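Local coordinates for secretion activator protein, hypothetical (Brucella abortus bv. 1 str. 9-941, PDB 7DNP), which is probably the muramidase part (GH108 family) of a longer membrane protein, an autolysin of the type IV secretion system, at residues Asp83-Asp88 against Arg129-Leu134; Asp136-Trp141 against Ser160-Arg165; Lys143-Phe148 against Lys153-Arg158. One frame throughout, in Å; residues are numbered along the deposited sequence.

Contact 1. Residues Asp83-Asp88 against Arg129-Leu134; sequences DHATLD and RIINEL
With CG of Leu134 trans to its own backbone N (chi1 178°), the leucine side chain leans out of helix 127-142 and its CD2 methyl reaches the flank of helix 82-93 at Ala85 and Thr86. Thr86 turns OG1 back beside its own N and trans to the carbonyl carbon (chi1 -55°), which brings the oxygen to that methyl: OG1 of Thr86 lies 3.5 Å from CD2 of Leu134, the two side chains crossing at about a right angle. This is a van der Waals contact; the hydroxyl's polar partner is Val82 O, one turn earlier in its own helix. Beside it, Ala85 CB points at the other helix and touches Leu134 CD2 at 4.1 Å. More loosely, Ala85 CB meets Ile131 CG2 at 4.4 Å. The short alanine faces the point of nearest backbones, where CA of Ala85 and CA of Ile131 are 6.3 Å apart. All four touching residues are buried. Around them, Ile131 also packs on Ala166 and Leu167 of helix 148-170, while Leu134 leans on Met101 of helix 95-106. The two helix segments run nearly parallel, their axes 9.7 Å apart at an angle of 22°, packing a helix of the glycosyl hydrolase 108 region against one of the predicted peptidoglycan domain in the mainly helical core, consistent with a muramidase of the lysozyme superfamily.

Contact 2. Residues Asp136-Trp141 against Ser160-Arg165; sequences DARLAW and SRVRSR
Arg163 reaches across from helix 148-170 to Asp136 of helix 127-142. Its CB points at the partner helix and CG continues outward, trans to the backbone N. The chain then bends about the CG-CD bond (chi3 -53°), and this turn swings NE and the guanidinium toward the acid. CZ comes within 3.4 Å of Asp136 OD1, and the two terminal nitrogens share that one oxygen. The stronger bond is from NH2, 2.7 Å to Asp136 OD1 with an N-H...O angle of 152°; NH1 adds a weak one of 3.2 Å to the same Asp136 OD1. From the aspartate's side, NH2 arrives on the anti side of OD1, tilted out of the carboxylate plane, while OD1 itself lies near the guanidinium plane, at its edge. The two flat groups are turned 45° against each other, unlike a coplanar, two-oxygen pairing. NH2 also has the CD1 methyl of Leu139 at its edge, 4.1 Å away, and NH1 is held a second time by Asn132 OD1, one turn before Asp136. The salt bridge thus ties together the two long helices 127-142 and 148-170, an antiparallel helical hairpin whose axes here stay 11.5 Å apart. Toward the interior, the buried Arg138 extends fully from its helix, and its NH1 lies 4.3 Å from the Val162 CG1 methyl, which sits at the guanidinium edge. The ionic partner of that NH1 is Asp88 OD2 of helix 82-93. Further along helix 127-142, Trp141 touches the bound muropeptide and packs on Ser93 and Arg97.

Contact 3. Residues Lys143-Phe148 against Lys153-Arg158; sequences KGLGTF and KGWTSR. With H9U ((2R)-2-[[(2S)-2-[[(2R)-2-[(2R,3S,4R,5R,6S)-5-acetamido-3-[(2S,3R,4R,5S,6R)-3-acetamido-6-(hydroxymethyl)-4,5-bis(oxidanyl)oxan-2-yl]oxy-2-(hydroxymethyl)-6-oxidanyl-oxan-4-yl]oxypropanoyl]amino]propanoyl]amino]pentanedioic acid), chain B.
Trp155 sets the far corner of its indole against Thr147: CH2 of Trp155 lies 3.2 Å from OG1 of Thr147, which approaches the ring edge near its plane. That OG1 sits between the backbone N and the carbonyl carbon (chi1 43°), which directs it at CH2. Next along that edge, Phe148 CD1 meets Trp155 CE3 at 3.7 Å, and the Leu145 CD1 methyl comes in obliquely, 4.1 Å from Trp155 CH2. The pyrrole side of the indole turns to the muropeptide: Trp155 NE1 donates a hydrogen bond of 2.8 Å to O10 of H9U, the acetamido carbonyl of the N-acetylmuramic acid unit, at an N-H...O angle of 147°. The alanyl methyl of the ligand's peptide stem lies over one indole face, offset toward the rim, and Leu145 CD2 touches oxygen O16 of the glutamate side-chain carboxylate of H9U at 3.6 Å. Behind this shell, a type I turn from Leu145 to Phe148, closed by the bond from Phe148 N to Leu145 O, carries the three residues to the tryptophan. CG of Lys143 packs over one face of the Phe148 ring, and the Thr156 hydroxyl near CZ of that ring is bonded to Gly152 O. The loop joins helix 127-142, whose Leu142 packs on both Phe148 and Trp155, to helix 148-170, which carries the tryptophan; His92 of helix 82-93 meets the indole edge-to-face.

How the contacts relate
Contact 1 comes first along the chain, and contact 3 is nested inside the loop that contact 2 closes. Contacts 1 and 2 share helix 127-142, with centres about 8 Å apart; contacts 2 and 3 share helix 148-170, about 11 Å apart; the centres of contacts 1 and 3 are about 17 Å apart. Asp88 of contact 1 links all three, since beyond its partner in contact 2 its OD2 also forms a salt bridge with Arg158 of contact 3. Helices 82-93, 127-142 and 148-170 are thereby joined in one bundle, running from the buried packing of contact 1 to the muropeptide pocket at contact 3.

Contact 1. Residues Asp83-Asp88 against Arg129-Leu134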
loop_
_atom_site.group_PDB
_atom_site.type_symbol
_atom_site.label_atom_id
_atom_site.label_comp_id
_atom_site.label_asym_id
_atom_site.label_seq_id
_atom_site.Cartn_x
_atom_site.Cartn_y
_atom_site.Cartn_z
ATOM N N ASP A 83 -2.251 -1.525 -9.732
ATOM C CA ASP A 83 -1.826 -2.439 -8.676
ATOM C C ASP A 83 -0.822 -1.773 -7.742
ATOM O O ASP A 83 -0.971 -1.828 -6.517
ATOM C CB ASP A 83 -1.248 -3.724 -9.284
ATOM C CG ASP A 83 -0.252 -3.465 -10.414
ATOM O OD1 ASP A 83 0.166 -2.308 -10.619
ATOM O OD2 ASP A 83 0.125 -4.444 -11.098
ATOM N N HIS A 84 0.188 -1.101 -8.305
ATOM C CA HIS A 84 1.232 -0.501 -7.474
ATOM C C HIS A 84 0.686 0.647 -6.635
ATOM O O HIS A 84 1.013 0.763 -5.447
ATOM C CB HIS A 84 2.395 -0.019 -8.341
ATOM C CG HIS A 84 3.486 0.651 -7.563
ATOM N ND1 HIS A 84 4.321 -0.036 -6.711
ATOM C CD2 HIS A 84 3.869 1.949 -7.501
ATOM C CE1 HIS A 84 5.178 0.807 -6.160
ATOM N NE2 HIS A 84 4.923 2.018 -6.620
ATOM N N ALA A 85 -0.132 1.511 -7.238
ATOM C CA ALA A 85 -0.721 2.618 -6.491
ATOM C C ALA A 85 -1.565 2.110 -5.329
ATOM O O ALA A 85 -1.545 2.686 -4.237
ATOM C CB ALA A 85 -1.572 3.485 -7.419
ATOM N N THR A 86 -2.320 1.034 -5.553
ATOM C CA THR A 86 -3.168 0.488 -4.501
ATOM C C THR A 86 -2.337 -0.218 -3.437
ATOM O O THR A 86 -2.636 -0.118 -2.239
ATOM C CB THR A 86 -4.193 -0.458 -5.119
ATOM O OG1 THR A 86 -4.919 0.245 -6.136
ATOM C CG2 THR A 86 -5.163 -0.971 -4.066
ATOM N N LEU A 87 -1.275 -0.913 -3.853
ATOM C CA LEU A 87 -0.409 -1.608 -2.901
ATOM C C LEU A 87 0.251 -0.636 -1.930
ATOM O O LEU A 87 0.274 -0.875 -0.716
ATOM C CB LEU A 87 0.653 -2.414 -3.648
ATOM C CG LEU A 87 1.786 -3.005 -2.803
ATOM C CD1 LEU A 87 1.264 -4.055 -1.837
ATOM C CD2 LEU A 87 2.874 -3.586 -3.702
ATOM N N ASP A 88 0.813 0.461 -2.440
ATOM C CA ASP A 88 1.500 1.375 -1.531
ATOM C C ASP A 88 0.529 2.021 -0.553
ATOM O O ASP A 88 0.837 2.147 0.638
ATOM C CB ASP A 88 2.263 2.452 -2.294
ATOM C CG ASP A 88 3.126 3.285 -1.369
ATOM O OD1 ASP A 88 4.207 2.802 -0.983
ATOM O OD2 ASP A 88 2.706 4.401 -0.990
ATOM N N ARG A 129 -5.861 7.166 -15.470
ATOM C CA ARG A 129 -6.869 7.979 -14.801
ATOM C C ARG A 129 -7.162 7.448 -13.402
ATOM O O ARG A 129 -7.256 8.224 -12.443
ATOM C CB ARG A 129 -8.147 8.028 -15.638
ATOM C CG ARG A 129 -9.334 8.642 -14.907
ATOM C CD ARG A 129 -10.521 8.840 -15.837
ATOM N NE ARG A 129 -10.556 10.190 -16.394
ATOM C CZ ARG A 129 -9.979 10.542 -17.540
ATOM N NH1 ARG A 129 -9.319 9.643 -18.261
ATOM N NH2 ARG A 129 -10.064 11.794 -17.967
ATOM N N ILE A 130 -7.312 6.127 -13.267
ATOM C CA ILE A 130 -7.494 5.529 -11.946
ATOM C C ILE A 130 -6.318 5.870 -11.041
ATOM O O ILE A 130 -6.499 6.252 -9.877
ATOM C CB ILE A 130 -7.683 4.005 -12.067
ATOM C CG1 ILE A 130 -8.972 3.684 -12.824
ATOM C CG2 ILE A 130 -7.684 3.355 -10.684
ATOM C CD1 ILE A 130 -9.298 2.206 -12.863
ATOM N N ILE A 131 -5.095 5.752 -11.568
ATOM C CA ILE A 131 -3.901 6.015 -10.769
ATOM C C ILE A 131 -3.902 7.450 -10.258
ATOM O O ILE A 131 -3.651 7.705 -9.074
ATOM C CB ILE A 131 -2.630 5.716 -11.583
ATOM C CG1 ILE A 131 -2.499 4.212 -11.843
ATOM C CG2 ILE A 131 -1.398 6.258 -10.856
ATOM C CD1 ILE A 131 -1.501 3.870 -12.934
ATOM N N ASN A 132 -4.183 8.410 -11.148
ATOM C CA ASN A 132 -4.152 9.814 -10.744
ATOM C C ASN A 132 -5.258 10.124 -9.749
ATOM O O ASN A 132 -5.026 10.830 -8.757
ATOM C CB ASN A 132 -4.261 10.726 -11.967
ATOM C CG ASN A 132 -2.945 10.864 -12.705
ATOM O OD1 ASN A 132 -1.915 11.157 -12.104
ATOM N ND2 ASN A 132 -2.969 10.638 -14.013
ATOM N N GLU A 133 -6.464 9.602 -9.986
ATOM C CA GLU A 133 -7.578 9.914 -9.097
ATOM C C GLU A 133 -7.424 9.242 -7.738
ATOM O O GLU A 133 -7.829 9.813 -6.721
ATOM C CB GLU A 133 -8.899 9.514 -9.747
ATOM C CG GLU A 133 -9.356 10.514 -10.794
ATOM C CD GLU A 133 -10.616 10.089 -11.502
ATOM O OE1 GLU A 133 -11.439 9.386 -10.881
ATOM O OE2 GLU A 133 -10.786 10.468 -12.679
ATOM N N LEU A 134 -6.837 8.040 -7.699
ATOM C CA LEU A 134 -6.608 7.376 -6.419
ATOM C C LEU A 134 -5.541 8.100 -5.606
ATOM O O LEU A 134 -5.690 8.273 -4.390
ATOM C CB LEU A 134 -6.214 5.915 -6.640
ATOM C CG LEU A 134 -5.884 5.100 -5.384
ATOM C CD1 LEU A 134 -7.106 4.945 -4.479
ATOM C CD2 LEU A 134 -5.316 3.737 -5.759
#

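Contact 2. Residues Asp136-Trp141 against Ser160-Arg165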
loop_
_atom_site.group_PDB
_atom_site.type_symbol
_atom_site.label_atom_id
_atom_site.label_comp_id
_atom_site.label_asym_id
_atom_site.label_seq_id
_atom_site.Cartn_x
_atom_site.Cartn_y
_atom_site.Cartn_z
ATOM N N ASP A 136 -4.788 11.280 -5.820
ATOM C CA ASP A 136 -5.412 12.519 -5.358
ATOM C C ASP A 136 -6.322 12.252 -4.167
ATOM O O ASP A 136 -6.287 12.974 -3.164
ATOM C CB ASP A 136 -6.221 13.174 -6.484
ATOM C CG ASP A 136 -5.356 13.798 -7.564
ATOM O OD1 ASP A 136 -4.124 13.937 -7.384
ATOM O OD2 ASP A 136 -5.931 14.148 -8.614
ATOM N N ALA A 137 -7.178 11.232 -4.281
ATOM C CA ALA A 137 -8.077 10.882 -3.185
ATOM C C ALA A 137 -7.307 10.478 -1.936
ATOM O O ALA A 137 -7.775 10.703 -0.814
ATOM C CB ALA A 137 -9.013 9.754 -3.623
ATOM N N ARG A 138 -6.126 9.881 -2.108
ATOM C CA ARG A 138 -5.293 9.534 -0.961
ATOM C C ARG A 138 -4.783 10.787 -0.262
ATOM O O ARG A 138 -4.821 10.884 0.972
ATOM C CB ARG A 138 -4.132 8.654 -1.422
ATOM C CG ARG A 138 -3.153 8.251 -0.332
ATOM C CD ARG A 138 -2.063 7.369 -0.927
ATOM N NE ARG A 138 -1.097 6.924 0.070
ATOM C CZ ARG A 138 -0.017 6.210 -0.216
ATOM N NH1 ARG A 138 0.231 5.865 -1.474
ATOM N NH2 ARG A 138 0.821 5.855 0.748
ATOM N N LEU A 139 -4.300 11.758 -1.041
ATOM C CA LEU A 139 -3.823 13.014 -0.469
ATOM C C LEU A 139 -4.938 13.748 0.263
ATOM O O LEU A 139 -4.732 14.272 1.364
ATOM C CB LEU A 139 -3.242 13.904 -1.569
ATOM C CG LEU A 139 -1.789 13.641 -1.965
ATOM C CD1 LEU A 139 -1.470 14.303 -3.301
ATOM C CD2 LEU A 139 -0.854 14.139 -0.874
ATOM N N ALA A 140 -6.128 13.801 -0.340
ATOM C CA ALA A 140 -7.256 14.466 0.301
ATOM C C ALA A 140 -7.637 13.773 1.605
ATOM O O ALA A 140 -8.014 14.432 2.582
ATOM C CB ALA A 140 -8.451 14.507 -0.655
ATOM N N TRP A 141 -7.538 12.442 1.642
ATOM C CA TRP A 141 -7.885 11.722 2.863
ATOM C C TRP A 141 -6.827 11.922 3.945
ATOM O O TRP A 141 -7.163 12.078 5.124
ATOM C CB TRP A 141 -8.082 10.236 2.561
ATOM C CG TRP A 141 -8.344 9.410 3.786
ATOM C CD1 TRP A 141 -9.525 9.300 4.470
ATOM C CD2 TRP A 141 -7.402 8.581 4.475
ATOM N NE1 TRP A 141 -9.371 8.453 5.542
ATOM C CE2 TRP A 141 -8.079 7.997 5.566
ATOM C CE3 TRP A 141 -6.053 8.275 4.274
ATOM C CZ2 TRP A 141 -7.450 7.127 6.454
ATOM C CZ3 TRP A 141 -5.430 7.406 5.159
ATOM C CH2 TRP A 141 -6.130 6.844 6.234
ATOM N N SER A 160 3.759 11.354 -4.341
ATOM C CA SER A 160 4.275 11.799 -5.630
ATOM C C SER A 160 5.167 10.739 -6.266
ATOM O O SER A 160 5.068 10.474 -7.471
ATOM C CB SER A 160 5.036 13.115 -5.462
ATOM O OG SER A 160 5.513 13.585 -6.710
ATOM N N ARG A 161 6.038 10.112 -5.473
ATOM C CA ARG A 161 6.923 9.085 -6.014
ATOM C C ARG A 161 6.146 7.838 -6.411
ATOM O O ARG A 161 6.469 7.189 -7.414
ATOM C CB ARG A 161 8.008 8.734 -4.997
ATOM C CG ARG A 161 9.145 7.924 -5.586
ATOM C CD ARG A 161 9.676 6.899 -4.588
ATOM N NE ARG A 161 9.774 7.435 -3.233
ATOM C CZ ARG A 161 9.076 6.977 -2.198
ATOM N NH1 ARG A 161 8.222 5.973 -2.364
ATOM N NH2 ARG A 161 9.227 7.523 -0.997
ATOM N N VAL A 162 5.125 7.484 -5.628
ATOM C CA VAL A 162 4.273 6.345 -5.959
ATOM C C VAL A 162 3.501 6.606 -7.247
ATOM O O VAL A 162 3.396 5.727 -8.112
ATOM C CB VAL A 162 3.330 6.043 -4.778
ATOM C CG1 VAL A 162 2.233 5.053 -5.187
ATOM C CG2 VAL A 162 4.124 5.527 -3.591
ATOM N N ARG A 163 2.941 7.811 -7.390
ATOM C CA ARG A 163 2.187 8.144 -8.592
ATOM C C ARG A 163 3.063 8.032 -9.832
ATOM O O ARG A 163 2.630 7.505 -10.861
ATOM C CB ARG A 163 1.607 9.555 -8.471
ATOM C CG ARG A 163 0.765 9.986 -9.667
ATOM C CD ARG A 163 0.555 11.496 -9.694
ATOM N NE ARG A 163 0.014 11.992 -8.431
ATOM C CZ ARG A 163 -1.256 12.335 -8.238
ATOM N NH1 ARG A 163 -2.124 12.238 -9.229
ATOM N NH2 ARG A 163 -1.661 12.775 -7.052
ATOM N N SER A 164 4.307 8.510 -9.746
ATOM C CA SER A 164 5.217 8.445 -10.888
ATOM C C SER A 164 5.531 7.004 -11.267
ATOM O O SER A 164 5.428 6.621 -12.442
ATOM C CB SER A 164 6.504 9.207 -10.573
ATOM O OG SER A 164 7.399 9.187 -11.673
ATOM N N ARG A 165 5.907 6.182 -10.280
ATOM C CA ARG A 165 6.232 4.793 -10.584
ATOM C C ARG A 165 5.004 4.025 -11.059
ATOM O O ARG A 165 5.112 3.164 -11.939
ATOM C CB ARG A 165 6.854 4.108 -9.368
ATOM C CG ARG A 165 7.543 2.782 -9.708
ATOM C CD ARG A 165 8.339 2.218 -8.540
ATOM N NE ARG A 165 9.423 3.105 -8.122
ATOM C CZ ARG A 165 9.427 3.794 -6.984
ATOM N NH1 ARG A 165 8.399 3.711 -6.141
ATOM N NH2 ARG A 165 10.461 4.570 -6.688
#

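Contact 3. Residues Lys143-Phe148 against Lys153-Arg158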
loop_
_atom_site.group_PDB
_atom_site.type_symbol
_atom_site.label_atom_id
_atom_site.label_comp_id
_atom_site.label_asym_id
_atom_site.label_seq_id
_atom_site.Cartn_x
_atom_site.Cartn_y
_atom_site.Cartn_z
ATOM N N LYS A 143 -5.010 14.511 4.464
ATOM C CA LYS A 143 -5.092 15.863 5.001
ATOM C C LYS A 143 -6.140 15.994 6.098
ATOM O O LYS A 143 -6.101 16.965 6.860
ATOM C CB LYS A 143 -5.384 16.856 3.876
ATOM C CG LYS A 143 -4.212 17.084 2.937
ATOM C CD LYS A 143 -4.620 17.919 1.732
ATOM C CE LYS A 143 -3.491 18.011 0.720
ATOM N NZ LYS A 143 -3.936 18.659 -0.542
ATOM N N GLY A 144 -7.064 15.042 6.206
ATOM C CA GLY A 144 -8.018 15.029 7.294
ATOM C C GLY A 144 -7.532 14.409 8.584
ATOM O O GLY A 144 -8.238 14.478 9.595
ATOM N N LEU A 145 -6.347 13.805 8.589
ATOM C CA LEU A 145 -5.820 13.191 9.798
ATOM C C LEU A 145 -5.090 14.217 10.656
ATOM O O LEU A 145 -4.438 15.136 10.149
ATOM C CB LEU A 145 -4.865 12.050 9.450
ATOM C CG LEU A 145 -5.416 10.929 8.566
ATOM C CD1 LEU A 145 -4.300 9.956 8.197
ATOM C CD2 LEU A 145 -6.563 10.208 9.248
ATOM N N GLY A 146 -5.196 14.042 11.976
ATOM C CA GLY A 146 -4.459 14.904 12.884
ATOM C C GLY A 146 -2.960 14.826 12.675
ATOM O O GLY A 146 -2.250 15.820 12.851
ATOM N N THR A 147 -2.462 13.657 12.269
ATOM C CA THR A 147 -1.032 13.460 12.076
ATOM C C THR A 147 -0.494 14.162 10.839
ATOM O O THR A 147 0.728 14.191 10.654
ATOM C CB THR A 147 -0.719 11.969 11.974
ATOM O OG1 THR A 147 -1.707 11.335 11.151
ATOM C CG2 THR A 147 -0.714 11.324 13.350
ATOM N N PHE A 148 -1.359 14.717 9.986
ATOM C CA PHE A 148 -0.863 15.382 8.786
ATOM C C PHE A 148 0.001 16.593 9.130
ATOM O O PHE A 148 0.909 16.937 8.367
ATOM C CB PHE A 148 -2.025 15.790 7.875
ATOM C CG PHE A 148 -1.593 16.173 6.484
ATOM C CD1 PHE A 148 -1.485 15.211 5.488
ATOM C CD2 PHE A 148 -1.284 17.490 6.175
ATOM C CE1 PHE A 148 -1.079 15.558 4.208
ATOM C CE2 PHE A 148 -0.877 17.846 4.902
ATOM C CZ PHE A 148 -0.772 16.878 3.914
ATOM N N LYS A 153 4.141 16.677 4.866
ATOM C CA LYS A 153 5.086 16.980 3.796
ATOM C C LYS A 153 5.776 15.715 3.300
ATOM O O LYS A 153 5.888 15.498 2.087
ATOM C CB LYS A 153 6.116 18.014 4.252
ATOM C CG LYS A 153 7.102 18.389 3.147
ATOM C CD LYS A 153 7.476 19.866 3.179
ATOM C CE LYS A 153 8.495 20.204 2.093
ATOM N NZ LYS A 153 9.142 21.531 2.319
ATOM N N GLY A 154 6.223 14.856 4.221
ATOM C CA GLY A 154 6.817 13.591 3.810
ATOM C C GLY A 154 5.824 12.671 3.123
ATOM O O GLY A 154 6.158 12.006 2.138
ATOM N N TRP A 155 4.588 12.623 3.631
ATOM C CA TRP A 155 3.532 11.859 2.970
ATOM C C TRP A 155 3.296 12.358 1.550
ATOM O O TRP A 155 3.128 11.560 0.622
ATOM C CB TRP A 155 2.235 11.950 3.772
ATOM C CG TRP A 155 2.197 11.127 5.030
ATOM C CD1 TRP A 155 3.082 10.165 5.410
ATOM C CD2 TRP A 155 1.211 11.199 6.068
ATOM N NE1 TRP A 155 2.708 9.631 6.622
ATOM C CE2 TRP A 155 1.561 10.249 7.044
ATOM C CE3 TRP A 155 0.065 11.975 6.263
ATOM C CZ2 TRP A 155 0.806 10.053 8.199
ATOM C CZ3 TRP A 155 -0.682 11.781 7.413
ATOM C CH2 TRP A 155 -0.308 10.828 8.365
ATOM N N THR A 156 3.267 13.682 1.369
ATOM C CA THR A 156 3.056 14.254 0.044
ATOM C C THR A 156 4.149 13.817 -0.920
ATOM O O THR A 156 3.873 13.478 -2.076
ATOM C CB THR A 156 3.001 15.779 0.144
ATOM O OG1 THR A 156 1.933 16.156 1.018
ATOM C CG2 THR A 156 2.770 16.404 -1.223
ATOM N N SER A 157 5.396 13.792 -0.448
ATOM C CA SER A 157 6.503 13.356 -1.289
ATOM C C SER A 157 6.396 11.868 -1.609
ATOM O O SER A 157 6.694 11.445 -2.732
ATOM C CB SER A 157 7.828 13.688 -0.596
ATOM O OG SER A 157 8.933 13.169 -1.306
ATOM N N ARG A 158 5.950 11.066 -0.639
ATOM C CA ARG A 158 5.772 9.637 -0.874
ATOM C C ARG A 158 4.729 9.379 -1.955
ATOM O O ARG A 158 4.948 8.567 -2.860
ATOM C CB ARG A 158 5.381 8.937 0.431
ATOM C CG ARG A 158 4.903 7.506 0.243
ATOM C CD ARG A 158 4.621 6.834 1.579
ATOM N NE ARG A 158 4.353 5.407 1.415
ATOM C CZ ARG A 158 4.526 4.501 2.372
ATOM N NH1 ARG A 158 4.974 4.868 3.567
ATOM N NH2 ARG A 158 4.259 3.221 2.135
HETATM C C22 H9U B . 2.746 2.406 8.424
HETATM C C24 H9U B . 3.612 4.662 8.827
HETATM C C26 H9U B . 4.156 1.983 7.964
HETATM C C28 H9U B . 5.035 4.191 8.485
HETATM C C23 H9U B . 2.781 3.559 9.354
HETATM C C25 H9U B . 0.868 0.976 8.565
HETATM C C27 H9U B . 0.657 -0.557 8.510
HETATM C C29 H9U B . -0.731 -0.886 8.112
HETATM C C30 H9U B . -1.734 -0.197 8.945
HETATM C C31 H9U B . -1.506 1.320 8.880
HETATM C C32 H9U B . 1.009 4.711 10.666
HETATM C C33 H9U B . 4.060 1.040 6.806
HETATM C C34 H9U B . -2.548 2.054 9.669
HETATM C C35 H9U B . 3.443 7.136 9.354
HETATM C C36 H9U B . 0.004 5.760 10.205
HETATM C C37 H9U B . 2.523 -2.222 7.724
HETATM C C38 H9U B . 0.386 3.786 11.699
HETATM C C39 H9U B . -1.337 6.773 8.318
HETATM C C40 H9U B . 3.578 8.307 10.322
HETATM C C41 H9U B . 3.381 -2.693 6.551
HETATM C C42 H9U B . -2.721 6.180 8.556
HETATM C C43 H9U B . -4.683 5.842 10.144
HETATM C C44 H9U B . -1.145 7.008 6.832
HETATM C C45 H9U B . -4.512 4.545 10.923
HETATM C C46 H9U B . -5.471 6.812 11.012
HETATM C C47 H9U B . -6.975 6.651 10.797
HETATM C C48 H9U B . -7.769 7.656 11.627
HETATM N N18 H9U B . 3.748 5.796 9.791
HETATM N N19 H9U B . 1.577 -1.140 7.481
HETATM N N20 H9U B . -0.378 5.788 8.789
HETATM N N21 H9U B . -3.366 6.396 9.856
HETATM O O01 H9U B . 2.113 1.287 9.088
HETATM O O02 H9U B . 4.996 3.099 7.515
HETATM O O03 H9U B . -0.166 1.634 9.380
HETATM O O04 H9U B . 1.371 4.000 9.500
HETATM O O05 H9U B . 5.650 3.740 9.623
HETATM O O06 H9U B . -0.954 -2.347 8.173
HETATM O O07 H9U B . -3.058 -0.495 8.464
HETATM O O08 H9U B . 5.372 0.802 6.368
HETATM O O09 H9U B . -2.475 1.662 11.011
HETATM O O10 H9U B . 3.084 7.333 8.239
HETATM O O11 H9U B . -0.452 6.541 10.969
HETATM O O12 H9U B . 2.636 -2.740 8.789
HETATM O O13 H9U B . -3.243 5.546 7.696
HETATM O O14 H9U B . -5.323 3.596 10.740
HETATM O O15 H9U B . -3.565 4.427 11.746
HETATM O O16 H9U B . -7.157 8.488 12.350
HETATM O O17 H9U B . -9.029 7.646 11.585
#